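Local coordinates for protein hydroxyethylthiazole kinase (Pyrococcus horikoshii, PDB 3HPD) that probably phosphorylates the hydroxyl group of 4-methyl-5-(2-hydroxyethyl)thiazole with magnesium and ATP, a step of thiamine biosynthesis, at residues A[178-183]-A[217-222]; A[17-22]-A[52-57]. All blocks are in the same frame, centred on the assembly; numbering follows the deposited sequence.

Contact 1 of 2, residues A[178-183]-A[217-222]; sequences FAVYNG and ALVTFG
Val180, the last residue of strand 177-180, sets its two methyl groups against helix 210-231 like a two-pronged fork. CG1 stands anti to the backbone N (chi1 176°), an orientation that leaves CG2 beside that N and turns both methyls to the helix. There they share one neighbour: CG2 of Val219 lies 4.0 Å from Val180 CG1 and equally far from Val180 CG2, so the branched ends of the two valines meet at a slant. Val180 CG2 also comes 4.1 Å from CB of Leu218, touching the root of that side chain, while the rest of the Leu218 side chain packs on strand 169-172, close to Thr165, a predicted ATP-binding residue.

Past the strand end, Asn182 lays its CB on the bare backbone of Gly222, 3.8 Å from Gly222 C. A side chain on Gly222 would collide with that CB, and the chain can come in until Gly183 CA and Gly222 CA are 3.8 Å apart. Here Gly183 CA makes a CA-H...O contact of 3.4 Å with Gly222 O. The Asn182 amide rests OD1 against Val219 CG1, 3.8 Å away.

No hydrogen bond crosses between the segments, so their fit depends on shape: apolar branches and a Gly222 without a side chain. The buried amide instead ties the turn to Lys259 N through OD1, and to Glu226 and the Tyr257 carbonyl through ND2.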
ATOM      1  N   PHE A 178       1.418  33.310  -0.682  1.00 16.15           N
ATOM      2  CA  PHE A 178       1.133  32.997   0.711  1.00 15.70           C
ATOM      3  C   PHE A 178       2.258  32.156   1.293  1.00 16.13           C
ATOM      4  O   PHE A 178       2.875  31.354   0.590  1.00 14.57           O
ATOM      5  CB  PHE A 178      -0.176  32.213   0.832  1.00 18.78           C
ATOM      6  CG  PHE A 178      -1.407  33.051   0.667  1.00 19.24           C
ATOM      7  CD1 PHE A 178      -1.962  33.717   1.756  1.00 20.74           C
ATOM      8  CD2 PHE A 178      -2.014  33.177  -0.577  1.00 20.59           C
ATOM      9  CE1 PHE A 178      -3.106  34.498   1.608  1.00 20.91           C
ATOM     10  CE2 PHE A 178      -3.159  33.956  -0.738  1.00 22.62           C
ATOM     11  CZ  PHE A 178      -3.706  34.616   0.358  1.00 21.95           C
ATOM     12  N   ALA A 179       2.520  32.349   2.580  1.00 15.47           N
ATOM     13  CA  ALA A 179       3.542  31.589   3.285  1.00 16.50           C
ATOM     14  C   ALA A 179       2.823  30.775   4.352  1.00 16.23           C
ATOM     15  O   ALA A 179       1.998  31.309   5.093  1.00 14.84           O
ATOM     16  CB  ALA A 179       4.549  32.528   3.932  1.00 17.27           C
ATOM     17  N   VAL A 180       3.124  29.481   4.414  1.00 14.06           N
ATOM     18  CA  VAL A 180       2.504  28.597   5.396  1.00 14.63           C
ATOM     19  C   VAL A 180       3.570  28.110   6.367  1.00 14.24           C
ATOM     20  O   VAL A 180       4.561  27.512   5.952  1.00 13.35           O
ATOM     21  CB  VAL A 180       1.853  27.377   4.713  1.00 15.20           C
ATOM     22  CG1 VAL A 180       1.308  26.416   5.766  1.00 13.12           C
ATOM     23  CG2 VAL A 180       0.738  27.841   3.786  1.00 14.90           C
ATOM     24  N   TYR A 181       3.359  28.364   7.655  1.00 14.54           N
ATOM     25  CA  TYR A 181       4.325  27.976   8.681  1.00 15.89           C
ATOM     26  C   TYR A 181       3.959  26.707   9.450  1.00 16.33           C
ATOM     27  O   TYR A 181       4.754  26.229  10.263  1.00 16.52           O
ATOM     28  CB  TYR A 181       4.513  29.128   9.675  1.00 16.75           C
ATOM     29  CG  TYR A 181       4.934  30.424   9.024  1.00 19.15           C
ATOM     30  CD1 TYR A 181       6.246  30.617   8.594  1.00 21.58           C
ATOM     31  CD2 TYR A 181       4.009  31.441   8.800  1.00 22.45           C
ATOM     32  CE1 TYR A 181       6.626  31.795   7.950  1.00 24.73           C
ATOM     33  CE2 TYR A 181       4.377  32.621   8.157  1.00 24.96           C
ATOM     34  CZ  TYR A 181       5.686  32.789   7.735  1.00 24.07           C
ATOM     35  OH  TYR A 181       6.048  33.947   7.090  1.00 27.99           O
ATOM     36  N   ASN A 182       2.767  26.171   9.201  1.00 14.17           N
ATOM     37  CA  ASN A 182       2.317  24.962   9.887  1.00 15.62           C
ATOM     38  C   ASN A 182       3.058  23.714   9.422  1.00 15.34           C
ATOM     39  O   ASN A 182       3.591  23.673   8.309  1.00 16.00           O
ATOM     40  CB  ASN A 182       0.814  24.749   9.682  1.00 13.98           C
ATOM     41  CG  ASN A 182      -0.022  25.830  10.336  1.00 16.13           C
ATOM     42  OD1 ASN A 182      -0.653  26.642   9.656  1.00 14.46           O
ATOM     43  ND2 ASN A 182      -0.025  25.849  11.667  1.00 14.39           N
ATOM     44  N   GLY A 183       3.078  22.699  10.283  1.00 15.34           N
ATOM     45  CA  GLY A 183       3.747  21.453   9.956  1.00 13.78           C
ATOM     46  C   GLY A 183       4.630  20.952  11.084  1.00 14.36           C
ATOM     47  O   GLY A 183       4.728  21.580  12.141  1.00 14.37           O
ATOM     48  N   ALA A 217      -4.912  23.500   1.645  1.00 10.90           N
ATOM     49  CA  ALA A 217      -4.449  22.123   1.799  1.00 11.81           C
ATOM     50  C   ALA A 217      -3.204  22.062   2.677  1.00 11.61           C
ATOM     51  O   ALA A 217      -3.084  21.196   3.543  1.00 10.61           O
ATOM     52  CB  ALA A 217      -4.152  21.517   0.434  1.00 10.39           C
ATOM     53  N   LEU A 218      -2.283  22.993   2.453  1.00 10.86           N
ATOM     54  CA  LEU A 218      -1.041  23.039   3.215  1.00 11.86           C
ATOM     55  C   LEU A 218      -1.271  23.391   4.679  1.00 12.13           C
ATOM     56  O   LEU A 218      -0.629  22.827   5.563  1.00 12.24           O
ATOM     57  CB  LEU A 218      -0.071  24.033   2.570  1.00 10.94           C
ATOM     58  CG  LEU A 218       0.551  23.525   1.265  1.00 11.18           C
ATOM     59  CD1 LEU A 218       1.035  24.690   0.418  1.00 14.42           C
ATOM     60  CD2 LEU A 218       1.693  22.567   1.587  1.00 13.40           C
ATOM     61  N   VAL A 219      -2.186  24.320   4.936  1.00 11.35           N
ATOM     62  CA  VAL A 219      -2.486  24.715   6.306  1.00 11.04           C
ATOM     63  C   VAL A 219      -3.187  23.570   7.031  1.00 11.09           C
ATOM     64  O   VAL A 219      -2.819  23.202   8.147  1.00  9.69           O
ATOM     65  CB  VAL A 219      -3.384  25.971   6.339  1.00 11.81           C
ATOM     66  CG1 VAL A 219      -3.952  26.182   7.738  1.00 10.91           C
ATOM     67  CG2 VAL A 219      -2.572  27.187   5.906  1.00  9.96           C
ATOM     68  N   THR A 220      -4.198  23.001   6.386  1.00 11.16           N
ATOM     69  CA  THR A 220      -4.942  21.899   6.981  1.00 12.51           C
ATOM     70  C   THR A 220      -4.040  20.712   7.305  1.00 12.81           C
ATOM     71  O   THR A 220      -4.090  20.169   8.409  1.00 11.41           O
ATOM     72  CB  THR A 220      -6.078  21.438   6.044  1.00 14.20           C
ATOM     73  OG1 THR A 220      -7.015  22.509   5.882  1.00 16.59           O
ATOM     74  CG2 THR A 220      -6.798  20.235   6.624  1.00 16.79           C
ATOM     75  N   PHE A 221      -3.212  20.309   6.348  1.00 10.87           N
ATOM     76  CA  PHE A 221      -2.327  19.168   6.570  1.00 10.83           C
ATOM     77  C   PHE A 221      -1.237  19.497   7.584  1.00 10.71           C
ATOM     78  O   PHE A 221      -0.853  18.651   8.397  1.00  9.47           O
ATOM     79  CB  PHE A 221      -1.681  18.727   5.255  1.00 10.21           C
ATOM     80  CG  PHE A 221      -0.895  17.452   5.370  1.00 11.54           C
ATOM     81  CD1 PHE A 221      -1.547  16.229   5.474  1.00 13.06           C
ATOM     82  CD2 PHE A 221       0.496  17.478   5.405  1.00 13.28           C
ATOM     83  CE1 PHE A 221      -0.826  15.041   5.606  1.00 14.82           C
ATOM     84  CE2 PHE A 221       1.229  16.295   5.537  1.00 13.17           C
ATOM     85  CZ  PHE A 221       0.566  15.077   5.640  1.00 12.37           C
ATOM     86  N   GLY A 222      -0.734  20.726   7.522  1.00 10.90           N
ATOM     87  CA  GLY A 222       0.305  21.149   8.445  1.00 11.26           C
ATOM     88  C   GLY A 222      -0.185  21.116   9.881  1.00  9.89           C
ATOM     89  O   GLY A 222       0.544  20.717  10.791  1.00 10.88           O
TER

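Contact 2 of 2, residues A[17-22]-A[52-57]; sequences LVHNIT and EMIRLA
Strand 17-21 and helical residues 52-56 run in roughly opposite directions, their axes at 144° and 8.5 Å apart at closest approach, and the segments come together where Leu17 meets Ala57 just past the helix. His19 carries the middle of the contact. Its ring, extended from the strand with CG anti to the backbone N (chi1 177°), fits into the corner made by two helix residues: Met53 CG sits over the centre of one face in a CH-pi contact, 4.1 Å from the centroid, and Ile54 CG1 presses on the edge in the ring plane, 3.4 Å from ND1. NE2 is hydrogen-bonded to the carbonyl of Ala44, which helps fix the ring's rotation, whereas buried ND1 has no polar partner in the model. At the root of the side chain, His19 CB packs 3.6 Å from Ala57 CB. Near the start of the strand, Leu17 lays CD2 alongside the helix end, 3.7 Å from the carbonyl O of Leu56.

With the His19 ring cut back to an alanine here, Met53 and Ile54 would probably face a gap and the Ala44 carbonyl would probably lose its donor.

The side chain of Met43, a predicted substrate-binding residue, lies about 6 Å from that of His19. Helix 50-56 is the connection of a beta-alpha-beta crossover from strand 40-43 to strand 59-63, packing on strand 17-21 between them in this ribokinase-clan fold.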
ATOM      1  N   LEU A  17     -15.235  14.113  -5.732  1.00 11.64           N
ATOM      2  CA  LEU A  17     -14.599  12.864  -6.144  1.00 11.42           C
ATOM      3  C   LEU A  17     -13.268  13.270  -6.769  1.00 12.08           C
ATOM      4  O   LEU A  17     -13.240  14.012  -7.749  1.00 12.91           O
ATOM      5  CB  LEU A  17     -15.463  12.127  -7.177  1.00 13.46           C
ATOM      6  CG  LEU A  17     -14.867  10.852  -7.792  1.00 12.41           C
ATOM      7  CD1 LEU A  17     -14.538   9.848  -6.693  1.00 13.39           C
ATOM      8  CD2 LEU A  17     -15.850  10.245  -8.782  1.00 16.03           C
ATOM      9  N   VAL A  18     -12.168  12.792  -6.198  1.00 10.44           N
ATOM     10  CA  VAL A  18     -10.848  13.145  -6.701  1.00 10.37           C
ATOM     11  C   VAL A  18     -10.183  11.948  -7.359  1.00 11.84           C
ATOM     12  O   VAL A  18      -9.852  10.963  -6.699  1.00 10.57           O
ATOM     13  CB  VAL A  18      -9.951  13.678  -5.554  1.00 11.82           C
ATOM     14  CG1 VAL A  18      -8.592  14.100  -6.101  1.00 11.59           C
ATOM     15  CG2 VAL A  18     -10.639  14.851  -4.866  1.00 11.53           C
ATOM     16  N   HIS A  19     -10.005  12.043  -8.672  1.00 11.50           N
ATOM     17  CA  HIS A  19      -9.390  10.983  -9.457  1.00 11.74           C
ATOM     18  C   HIS A  19      -7.870  11.038  -9.347  1.00 11.59           C
ATOM     19  O   HIS A  19      -7.254  12.045  -9.697  1.00 10.67           O
ATOM     20  CB  HIS A  19      -9.808  11.129 -10.923  1.00 12.70           C
ATOM     21  CG  HIS A  19      -9.183  10.124 -11.839  1.00 14.79           C
ATOM     22  ND1 HIS A  19      -9.229  10.242 -13.211  1.00 16.71           N
ATOM     23  CD2 HIS A  19      -8.496   8.985 -11.581  1.00 15.10           C
ATOM     24  CE1 HIS A  19      -8.596   9.220 -13.760  1.00 16.96           C
ATOM     25  NE2 HIS A  19      -8.142   8.442 -12.792  1.00 13.75           N
ATOM     26  N   ASN A  20      -7.269   9.952  -8.865  1.00 10.23           N
ATOM     27  CA  ASN A  20      -5.818   9.884  -8.716  1.00 11.10           C
ATOM     28  C   ASN A  20      -5.169   8.888  -9.669  1.00 11.38           C
ATOM     29  O   ASN A  20      -5.588   7.731  -9.756  1.00 10.20           O
ATOM     30  CB  ASN A  20      -5.429   9.468  -7.285  1.00 10.35           C
ATOM     31  CG  ASN A  20      -5.798  10.502  -6.243  1.00 12.66           C
ATOM     32  OD1 ASN A  20      -4.927  11.147  -5.653  1.00 15.48           O
ATOM     33  ND2 ASN A  20      -7.094  10.662  -6.001  1.00 14.20           N
ATOM     34  N   ILE A  21      -4.159   9.355 -10.396  1.00  9.96           N
ATOM     35  CA  ILE A  21      -3.363   8.504 -11.276  1.00 11.41           C
ATOM     36  C   ILE A  21      -2.071   8.719 -10.507  1.00 11.28           C
ATOM     37  O   ILE A  21      -1.337   9.677 -10.741  1.00 10.16           O
ATOM     38  CB  ILE A  21      -3.274   9.071 -12.695  1.00 13.86           C
ATOM     39  CG1 ILE A  21      -4.687   9.208 -13.271  1.00 13.85           C
ATOM     40  CG2 ILE A  21      -2.432   8.145 -13.566  1.00 14.13           C
ATOM     41  CD1 ILE A  21      -4.745   9.855 -14.637  1.00 17.84           C
ATOM     42  N   THR A  22      -1.812   7.824  -9.564  1.00 11.94           N
ATOM     43  CA  THR A  22      -0.690   8.007  -8.667  1.00 11.20           C
ATOM     44  C   THR A  22       0.347   6.884  -8.568  1.00 10.28           C
ATOM     45  O   THR A  22       0.343   5.947  -9.370  1.00 10.92           O
ATOM     46  CB  THR A  22      -1.274   8.355  -7.277  1.00  9.93           C
ATOM     47  OG1 THR A  22      -0.239   8.805  -6.402  1.00 12.07           O
ATOM     48  CG2 THR A  22      -1.985   7.137  -6.680  1.00 11.47           C
ATOM     49  N   GLU A  52     -14.203   8.168 -19.086  1.00 14.77           N
ATOM     50  CA  GLU A  52     -15.371   8.025 -18.224  1.00 14.28           C
ATOM     51  C   GLU A  52     -15.084   8.371 -16.767  1.00 13.18           C
ATOM     52  O   GLU A  52     -15.929   8.949 -16.083  1.00 12.95           O
ATOM     53  CB  GLU A  52     -15.925   6.604 -18.316  1.00 14.91           C
ATOM     54  CG  GLU A  52     -16.564   6.295 -19.657  1.00 20.65           C
ATOM     55  CD  GLU A  52     -16.916   4.828 -19.806  1.00 20.73           C
ATOM     56  OE1 GLU A  52     -17.794   4.348 -19.067  1.00 21.65           O
ATOM     57  OE2 GLU A  52     -16.303   4.159 -20.662  1.00 26.03           O
ATOM     58  N   MET A  53     -13.891   8.028 -16.294  1.00 13.57           N
ATOM     59  CA  MET A  53     -13.533   8.308 -14.909  1.00 12.65           C
ATOM     60  C   MET A  53     -13.289   9.804 -14.675  1.00 12.08           C
ATOM     61  O   MET A  53     -13.732  10.359 -13.670  1.00 13.08           O
ATOM     62  CB  MET A  53     -12.296   7.494 -14.512  1.00 15.62           C
ATOM     63  CG  MET A  53     -12.190   7.242 -13.017  1.00 18.98           C
ATOM     64  SD  MET A  53     -13.636   6.360 -12.374  1.00 20.02           S
ATOM     65  CE  MET A  53     -13.074   4.650 -12.442  1.00 17.41           C
ATOM     66  N   ILE A  54     -12.600  10.459 -15.603  1.00 11.91           N
ATOM     67  CA  ILE A  54     -12.322  11.887 -15.464  1.00 12.98           C
ATOM     68  C   ILE A  54     -13.614  12.694 -15.608  1.00 13.22           C
ATOM     69  O   ILE A  54     -13.754  13.776 -15.037  1.00 14.08           O
ATOM     70  CB  ILE A  54     -11.277  12.349 -16.503  1.00 11.76           C
ATOM     71  CG1 ILE A  54      -9.954  11.614 -16.249  1.00 14.05           C
ATOM     72  CG2 ILE A  54     -11.052  13.860 -16.397  1.00 13.72           C
ATOM     73  CD1 ILE A  54      -8.880  11.897 -17.271  1.00 12.04           C
ATOM     74  N   ARG A  55     -14.561  12.155 -16.369  1.00 13.02           N
ATOM     75  CA  ARG A  55     -15.857  12.803 -16.562  1.00 12.96           C
ATOM     76  C   ARG A  55     -16.610  12.751 -15.240  1.00 13.36           C
ATOM     77  O   ARG A  55     -17.325  13.682 -14.861  1.00 12.53           O
ATOM     78  CB  ARG A  55     -16.673  12.054 -17.613  1.00 13.45           C
ATOM     79  CG  ARG A  55     -16.280  12.318 -19.054  1.00 12.78           C
ATOM     80  CD  ARG A  55     -17.120  11.449 -19.977  1.00 15.63           C
ATOM     81  NE  ARG A  55     -17.013  11.842 -21.381  1.00 15.59           N
ATOM     82  CZ  ARG A  55     -17.785  11.349 -22.344  1.00 18.04           C
ATOM     83  NH1 ARG A  55     -18.715  10.447 -22.050  1.00 16.00           N
ATOM     84  NH2 ARG A  55     -17.638  11.761 -23.596  1.00 20.17           N
ATOM     85  N   LEU A  56     -16.439  11.633 -14.549  1.00 13.21           N
ATOM     86  CA  LEU A  56     -17.089  11.382 -13.272  1.00 14.44           C
ATOM     87  C   LEU A  56     -16.477  12.225 -12.152  1.00 14.33           C
ATOM     88  O   LEU A  56     -17.187  12.702 -11.265  1.00 13.24           O
ATOM     89  CB  LEU A  56     -16.949   9.894 -12.938  1.00 16.73           C
ATOM     90  CG  LEU A  56     -18.137   9.088 -12.420  1.00 22.79           C
ATOM     91  CD1 LEU A  56     -19.382   9.410 -13.218  1.00 23.11           C
ATOM     92  CD2 LEU A  56     -17.801   7.603 -12.518  1.00 23.09           C
ATOM     93  N   ALA A  57     -15.163  12.412 -12.218  1.00 12.85           N
ATOM     94  CA  ALA A  57     -14.412  13.157 -11.207  1.00 14.89           C
ATOM     95  C   ALA A  57     -14.601  14.667 -11.198  1.00 14.25           C
ATOM     96  O   ALA A  57     -15.062  15.260 -12.171  1.00 13.84           O
ATOM     97  CB  ALA A  57     -12.925  12.837 -11.342  1.00 16.96           C
TER

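How the contacts relate
Both contacts set a helix against the same mixed sheet, but on opposite sides of the chain's centre: contact 1 at its antiparallel part, contact 2 in the parallel part. They share no helix or strand, and their nearest atoms are about 11 Å apart. Each is largely buried, though contact 2 reaches the surface at Leu56, and a second subunit packs on its helix, whereas no other chain touches contact 1. Neither pair of segments is joined by a hydrogen bond. In 178-183/217-222 aliphatic branches and two glycines do the work; in 17-22/52-57 a histidine ring, with leucine and alanine beside it, does. The first borders the predicted ATP site; the second lies near the predicted substrate-binding Met43.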